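Local structure of ferredoxin (Mycobacterium smegmatis, 2V2K) at residues K12-I17 against I25-R30; M31-P36 against Q69-F74. The protein transfers electrons in a wide variety of metabolic reactions by means of iron-sulfur clusters, and belongs to the seven-iron ferredoxins. One frame throughout, in Å; residues are numbered along the deposited sequence.

Contact 1. Residues K12-I17 against I25-R30; sequences KDKACI and IYEGAR. With F3S (Fe3-s4 cluster), chain D.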
loop_
_atom_site.group_PDB
_atom_site.type_symbol
_atom_site.label_atom_id
_atom_site.label_comp_id
_atom_site.label_asym_id
_atom_site.label_seq_id
_atom_site.Cartn_x
_atom_site.Cartn_y
_atom_site.Cartn_z
ATOM N N LYS A 12 4.674 5.729 6.868
ATOM C CA LYS A 12 4.916 6.155 5.469
ATOM C C LYS A 12 6.380 6.542 5.170
ATOM O O LYS A 12 6.668 7.664 4.745
ATOM C CB LYS A 12 3.956 7.279 5.067
ATOM C CG LYS A 12 2.503 6.809 4.903
ATOM C CD LYS A 12 1.478 7.933 4.955
ATOM C CE LYS A 12 1.668 8.972 3.884
ATOM N NZ LYS A 12 0.706 10.127 4.006
ATOM N N ASP A 13 7.306 5.606 5.387
ATOM C CA ASP A 13 8.735 5.909 5.174
ATOM C C ASP A 13 9.055 6.249 3.709
ATOM O O ASP A 13 9.924 7.112 3.442
ATOM C CB ASP A 13 9.602 4.744 5.644
ATOM C CG ASP A 13 11.067 5.032 5.498
ATOM O OD1 ASP A 13 11.629 5.736 6.367
ATOM O OD2 ASP A 13 11.657 4.562 4.519
ATOM N N LYS A 14 8.360 5.547 2.798
ATOM C CA LYS A 14 8.410 5.734 1.354
ATOM C C LYS A 14 9.723 5.253 0.688
ATOM O O LYS A 14 9.997 5.591 -0.443
ATOM C CB LYS A 14 8.076 7.190 0.956
ATOM C CG LYS A 14 6.656 7.625 1.259
ATOM C CD LYS A 14 6.472 9.075 0.849
ATOM C CE LYS A 14 5.390 9.791 1.632
ATOM N NZ LYS A 14 5.021 11.102 0.970
ATOM N N ALA A 15 10.496 4.417 1.368
ATOM C CA ALA A 15 11.639 3.761 0.742
ATOM C C ALA A 15 11.207 2.865 -0.429
ATOM O O ALA A 15 11.910 2.747 -1.438
ATOM C CB ALA A 15 12.371 2.931 1.780
ATOM N N CYS A 16 10.053 2.205 -0.261
ATOM C CA CYS A 16 9.483 1.253 -1.244
ATOM C C CYS A 16 9.237 1.831 -2.630
ATOM O O CYS A 16 9.495 1.157 -3.637
ATOM C CB CYS A 16 8.173 0.672 -0.711
ATOM S SG CYS A 16 6.911 1.920 -0.351
ATOM N N ILE A 17 8.757 3.075 -2.690
ATOM C CA ILE A 17 8.391 3.666 -3.983
ATOM C C ILE A 17 9.596 3.790 -4.910
ATOM O O ILE A 17 9.454 3.610 -6.122
ATOM C CB ILE A 17 7.583 4.990 -3.835
ATOM C CG1 ILE A 17 8.379 6.090 -3.145
ATOM C CG2 ILE A 17 6.297 4.722 -3.053
ATOM C CD1 ILE A 17 7.754 7.500 -3.350
ATOM N N ILE A 25 2.773 1.766 -6.425
ATOM C CA ILE A 25 2.605 1.980 -4.998
ATOM C C ILE A 25 2.148 3.428 -4.807
ATOM O O ILE A 25 2.893 4.356 -5.078
ATOM C CB ILE A 25 3.882 1.670 -4.160
ATOM C CG1 ILE A 25 4.558 0.366 -4.630
ATOM C CG2 ILE A 25 3.477 1.609 -2.636
ATOM C CD1 ILE A 25 5.691 -0.178 -3.744
ATOM N N TYR A 26 0.896 3.573 -4.372
ATOM C CA TYR A 26 0.183 4.851 -4.349
ATOM C C TYR A 26 -0.032 5.350 -2.922
ATOM O O TYR A 26 -0.266 4.545 -2.016
ATOM C CB TYR A 26 -1.175 4.737 -5.026
ATOM C CG TYR A 26 -1.181 4.412 -6.520
ATOM C CD1 TYR A 26 -1.601 5.352 -7.463
ATOM C CD2 TYR A 26 -0.791 3.147 -7.004
ATOM C CE1 TYR A 26 -1.639 5.046 -8.854
ATOM C CE2 TYR A 26 -0.841 2.841 -8.388
ATOM C CZ TYR A 26 -1.261 3.794 -9.296
ATOM O OH TYR A 26 -1.287 3.497 -10.653
ATOM N N GLU A 27 -0.010 6.672 -2.754
ATOM C CA GLU A 27 -0.070 7.272 -1.417
ATOM C C GLU A 27 -1.467 7.761 -1.010
ATOM O O GLU A 27 -2.079 8.552 -1.725
ATOM C CB GLU A 27 0.897 8.447 -1.320
ATOM C CG GLU A 27 1.086 8.947 0.106
ATOM C CD GLU A 27 2.076 10.073 0.225
ATOM O OE1 GLU A 27 2.727 10.414 -0.790
ATOM O OE2 GLU A 27 2.195 10.649 1.338
ATOM N N GLY A 28 -1.927 7.304 0.150
ATOM C CA GLY A 28 -3.143 7.823 0.798
ATOM C C GLY A 28 -2.759 8.749 1.955
ATOM O O GLY A 28 -1.582 9.007 2.195
ATOM N N ALA A 29 -3.763 9.244 2.668
ATOM C CA ALA A 29 -3.557 10.031 3.875
ATOM C C ALA A 29 -2.886 9.249 5.004
ATOM O O ALA A 29 -2.068 9.813 5.737
ATOM C CB ALA A 29 -4.899 10.587 4.359
ATOM N N ARG A 30 -3.246 7.968 5.168
ATOM C CA ARG A 30 -2.792 7.144 6.292
ATOM C C ARG A 30 -1.638 6.182 6.000
ATOM O O ARG A 30 -0.882 5.832 6.909
ATOM C CB ARG A 30 -3.955 6.294 6.842
ATOM C CG ARG A 30 -5.156 7.064 7.315
ATOM C CD ARG A 30 -4.847 8.038 8.443
ATOM N NE ARG A 30 -4.371 7.421 9.691
ATOM C CZ ARG A 30 -5.140 6.838 10.615
ATOM N NH1 ARG A 30 -6.456 6.731 10.449
ATOM N NH2 ARG A 30 -4.592 6.343 11.723
HETATM FE FE1 F3S D . 6.717 1.997 2.054
HETATM FE FE3 F3S D . 5.084 2.311 4.114
HETATM FE FE4 F3S D . 7.327 0.933 4.409
HETATM S S1 F3S D . 5.525 3.821 2.678
HETATM S S2 F3S D . 8.785 1.853 2.982
HETATM S S3 F3S D . 5.547 0.480 3.110
HETATM S S4 F3S D . 6.273 2.331 5.905
#
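A salt-bridge network at one end and a small apolar contact at the other tie the cluster-binding segment K12-I17, a loop that runs into helix 15-19, to the β-hairpin that begins with strand 25-27. The network centres on E27, whose extended chain, with CG anti to the backbone N (chi1 -169°), carries the carboxylate to two lysines whose side chains each cross that of E27 at about a right angle. K14 NZ forms a salt bridge with E27, 2.9 Å from OE2 and 3.0 Å from OE1, so that both carboxylate oxygens share this one ammonium in two weak hydrogen bonds. K12 NZ meets E27 OE2 at 3.1 Å, also weakly, and is gripped by the hairpin turn as well: it donates to G28 O at 3.1 Å in the carbonyl plane, with a weak bond to A29 O besides. The bend of the K12 chain at chi3 (60°) brings the ammonium round to these acceptors. At the other end, C16 CB packs 4.0 Å from I25 CD1, while C16 SG binds iron FE1 of the cluster at 2.4 Å. K14 N approaches cluster sulfur S1 to 3.3 Å. L32 of strand 32-34 receives K12, I17, I25 and E27, so the contact rests on the second hairpin strand.

Contact 2. Residues M31-P36 against Q69-F74; sequences MLYIHP and QANADF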
loop_
_atom_site.group_PDB
_atom_site.type_symbol
_atom_site.label_atom_id
_atom_site.label_comp_id
_atom_site.label_asym_id
_atom_site.label_seq_id
_atom_site.Cartn_x
_atom_site.Cartn_y
_atom_site.Cartn_z
ATOM N N MET A 31 -1.547 5.713 4.761
ATOM C CA MET A 31 -0.526 4.716 4.370
ATOM C C MET A 31 -0.353 4.728 2.845
ATOM O O MET A 31 -1.027 5.491 2.150
ATOM C CB MET A 31 -0.888 3.292 4.874
ATOM C CG MET A 31 -2.203 2.748 4.356
ATOM S SD MET A 31 -2.695 1.163 5.085
ATOM C CE MET A 31 -1.553 0.007 4.344
ATOM N N LEU A 32 0.600 3.925 2.358
ATOM C CA LEU A 32 0.715 3.604 0.934
ATOM C C LEU A 32 0.014 2.265 0.636
ATOM O O LEU A 32 -0.213 1.467 1.531
ATOM C CB LEU A 32 2.172 3.567 0.473
ATOM C CG LEU A 32 2.663 4.942 0.043
ATOM C CD1 LEU A 32 2.717 5.851 1.284
ATOM C CD2 LEU A 32 4.010 4.874 -0.666
ATOM N N TYR A 33 -0.343 2.080 -0.636
ATOM C CA TYR A 33 -1.156 0.956 -1.131
ATOM C C TYR A 33 -0.587 0.434 -2.451
ATOM O O TYR A 33 -0.265 1.232 -3.354
ATOM C CB TYR A 33 -2.607 1.402 -1.348
ATOM C CG TYR A 33 -3.310 2.027 -0.138
ATOM C CD1 TYR A 33 -3.166 3.390 0.177
ATOM C CD2 TYR A 33 -4.120 1.257 0.675
ATOM C CE1 TYR A 33 -3.828 3.951 1.288
ATOM C CE2 TYR A 33 -4.779 1.804 1.783
ATOM C CZ TYR A 33 -4.633 3.151 2.070
ATOM O OH TYR A 33 -5.293 3.655 3.174
ATOM N N ILE A 34 -0.421 -0.876 -2.556
ATOM C CA ILE A 34 0.060 -1.533 -3.803
ATOM C C ILE A 34 -1.144 -1.875 -4.667
ATOM O O ILE A 34 -2.079 -2.564 -4.199
ATOM C CB ILE A 34 0.892 -2.801 -3.514
ATOM C CG1 ILE A 34 2.215 -2.392 -2.841
ATOM C CG2 ILE A 34 1.074 -3.645 -4.798
ATOM C CD1 ILE A 34 3.095 -3.530 -2.323
ATOM N N HIS A 35 -1.137 -1.415 -5.918
ATOM C CA HIS A 35 -2.250 -1.719 -6.827
ATOM C C HIS A 35 -2.166 -3.164 -7.282
ATOM O O HIS A 35 -1.216 -3.513 -7.988
ATOM C CB HIS A 35 -2.214 -0.801 -8.053
ATOM C CG HIS A 35 -3.508 -0.734 -8.778
ATOM N ND1 HIS A 35 -4.260 -1.854 -9.050
ATOM C CD2 HIS A 35 -4.201 0.316 -9.279
ATOM C CE1 HIS A 35 -5.369 -1.496 -9.670
ATOM N NE2 HIS A 35 -5.368 -0.185 -9.803
ATOM N N PRO A 36 -3.144 -3.999 -6.885
ATOM C CA PRO A 36 -3.081 -5.442 -7.159
ATOM C C PRO A 36 -3.216 -5.857 -8.633
ATOM O O PRO A 36 -2.876 -6.997 -8.979
ATOM C CB PRO A 36 -4.272 -6.007 -6.371
ATOM C CG PRO A 36 -5.193 -4.927 -6.251
ATOM C CD PRO A 36 -4.395 -3.658 -6.175
ATOM N N GLN A 69 -7.495 -6.844 0.896
ATOM C CA GLN A 69 -8.683 -6.161 0.389
ATOM C C GLN A 69 -8.605 -4.627 0.485
ATOM O O GLN A 69 -9.138 -3.926 -0.385
ATOM C CB GLN A 69 -9.938 -6.625 1.127
ATOM C CG GLN A 69 -11.220 -6.151 0.467
ATOM C CD GLN A 69 -11.412 -6.735 -0.933
ATOM O OE1 GLN A 69 -11.639 -6.003 -1.904
ATOM N NE2 GLN A 69 -11.302 -8.063 -1.043
ATOM N N ALA A 70 -7.950 -4.125 1.528
ATOM C CA ALA A 70 -7.821 -2.688 1.731
ATOM C C ALA A 70 -6.997 -2.046 0.620
ATOM O O ALA A 70 -7.309 -0.947 0.160
ATOM C CB ALA A 70 -7.198 -2.399 3.090
ATOM N N ASN A 71 -5.947 -2.737 0.193
ATOM C CA ASN A 71 -5.102 -2.255 -0.893
ATOM C C ASN A 71 -5.866 -2.141 -2.208
ATOM O O ASN A 71 -5.677 -1.189 -2.966
ATOM C CB ASN A 71 -3.885 -3.167 -1.071
ATOM C CG ASN A 71 -2.784 -2.868 -0.072
ATOM O OD1 ASN A 71 -1.634 -2.643 -0.448
ATOM N ND2 ASN A 71 -3.132 -2.864 1.210
ATOM N N ALA A 72 -6.728 -3.116 -2.474
ATOM C CA ALA A 72 -7.583 -3.083 -3.654
ATOM C C ALA A 72 -8.636 -1.986 -3.542
ATOM O O ALA A 72 -8.869 -1.237 -4.490
ATOM C CB ALA A 72 -8.246 -4.436 -3.867
ATOM N N ASP A 73 -9.269 -1.896 -2.376
ATOM C CA ASP A 73 -10.352 -0.893 -2.146
ATOM C C ASP A 73 -9.892 0.571 -2.311
ATOM O O ASP A 73 -10.705 1.460 -2.654
ATOM C CB ASP A 73 -10.976 -1.076 -0.741
ATOM C CG ASP A 73 -11.873 -2.318 -0.607
ATOM O OD1 ASP A 73 -12.270 -2.913 -1.637
ATOM O OD2 ASP A 73 -12.223 -2.682 0.554
ATOM N N PHE A 74 -8.606 0.837 -2.070
ATOM C CA PHE A 74 -8.048 2.181 -2.291
ATOM C C PHE A 74 -8.306 2.727 -3.709
ATOM O O PHE A 74 -8.436 3.942 -3.900
ATOM C CB PHE A 74 -6.547 2.219 -2.008
ATOM C CG PHE A 74 -5.941 3.592 -2.121
ATOM C CD1 PHE A 74 -6.060 4.519 -1.081
ATOM C CD2 PHE A 74 -5.209 3.947 -3.244
ATOM C CE1 PHE A 74 -5.481 5.768 -1.169
ATOM C CE2 PHE A 74 -4.629 5.212 -3.348
ATOM C CZ PHE A 74 -4.767 6.119 -2.326
#
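Y33, N71 and F74 carry this buried crossing of strand 32-34 over helix 67-73; the axes of strand 32-34 and the 69-73 part of the helix come within 7.3 Å at 95°. The rings of Y33 and F74 form an offset stack, centroids 4.2 Å apart and planes inclined by only 12°. F74 CD1 lies over a face of the tyrosine ring, displaced toward its rim and 3.3 Å from Y33 CE1; F74 CB adds a CH-pi contact over the same ring, 4.0 Å from the Y33 centroid. F74 CG points away from its own backbone N, which swings the ring beneath that of Y33, whose hydroxyl is hydrogen-bonded to D93. N71 works on the backbone instead. Its OD1 accepts the I34 N-H at 3.0 Å with an N-H...O angle of 161°, although the donor stands tilted from the carbonyl plane. Its amide nitrogen donates to Y67 O and to I4 O, which fixes the rotation of the group and joins the helix to strand 2-4 too. Farther along, P36 CG rests on A72 CB at 3.9 Å. Y33 and N71 bury the most surface, so an aromatic stack and a buried amide share the joint: N71 satisfies the I34 N-H inside the protein, while bonds at both OD1 and ND2 hold its amide.

The two contacts lie in series along the chain, contact 1 closing at residue 30 and contact 2 opening at the next, with centres 11 Å apart. They meet in one antiparallel hairpin: strand 25-27 belongs to contact 1 and strand 32-34 to contact 2, joined by a probable hydrogen bond from Y26 N to Y33 O at 2.8 Å. The F74 ring also reaches E27 O. Contact 1 links the hairpin to a cluster-binding segment, whereas contact 2 links it to helix 67-73. I25 and I34 touch one cluster and L32 the other, so the hairpin connects both redox centres with the later part of the chain.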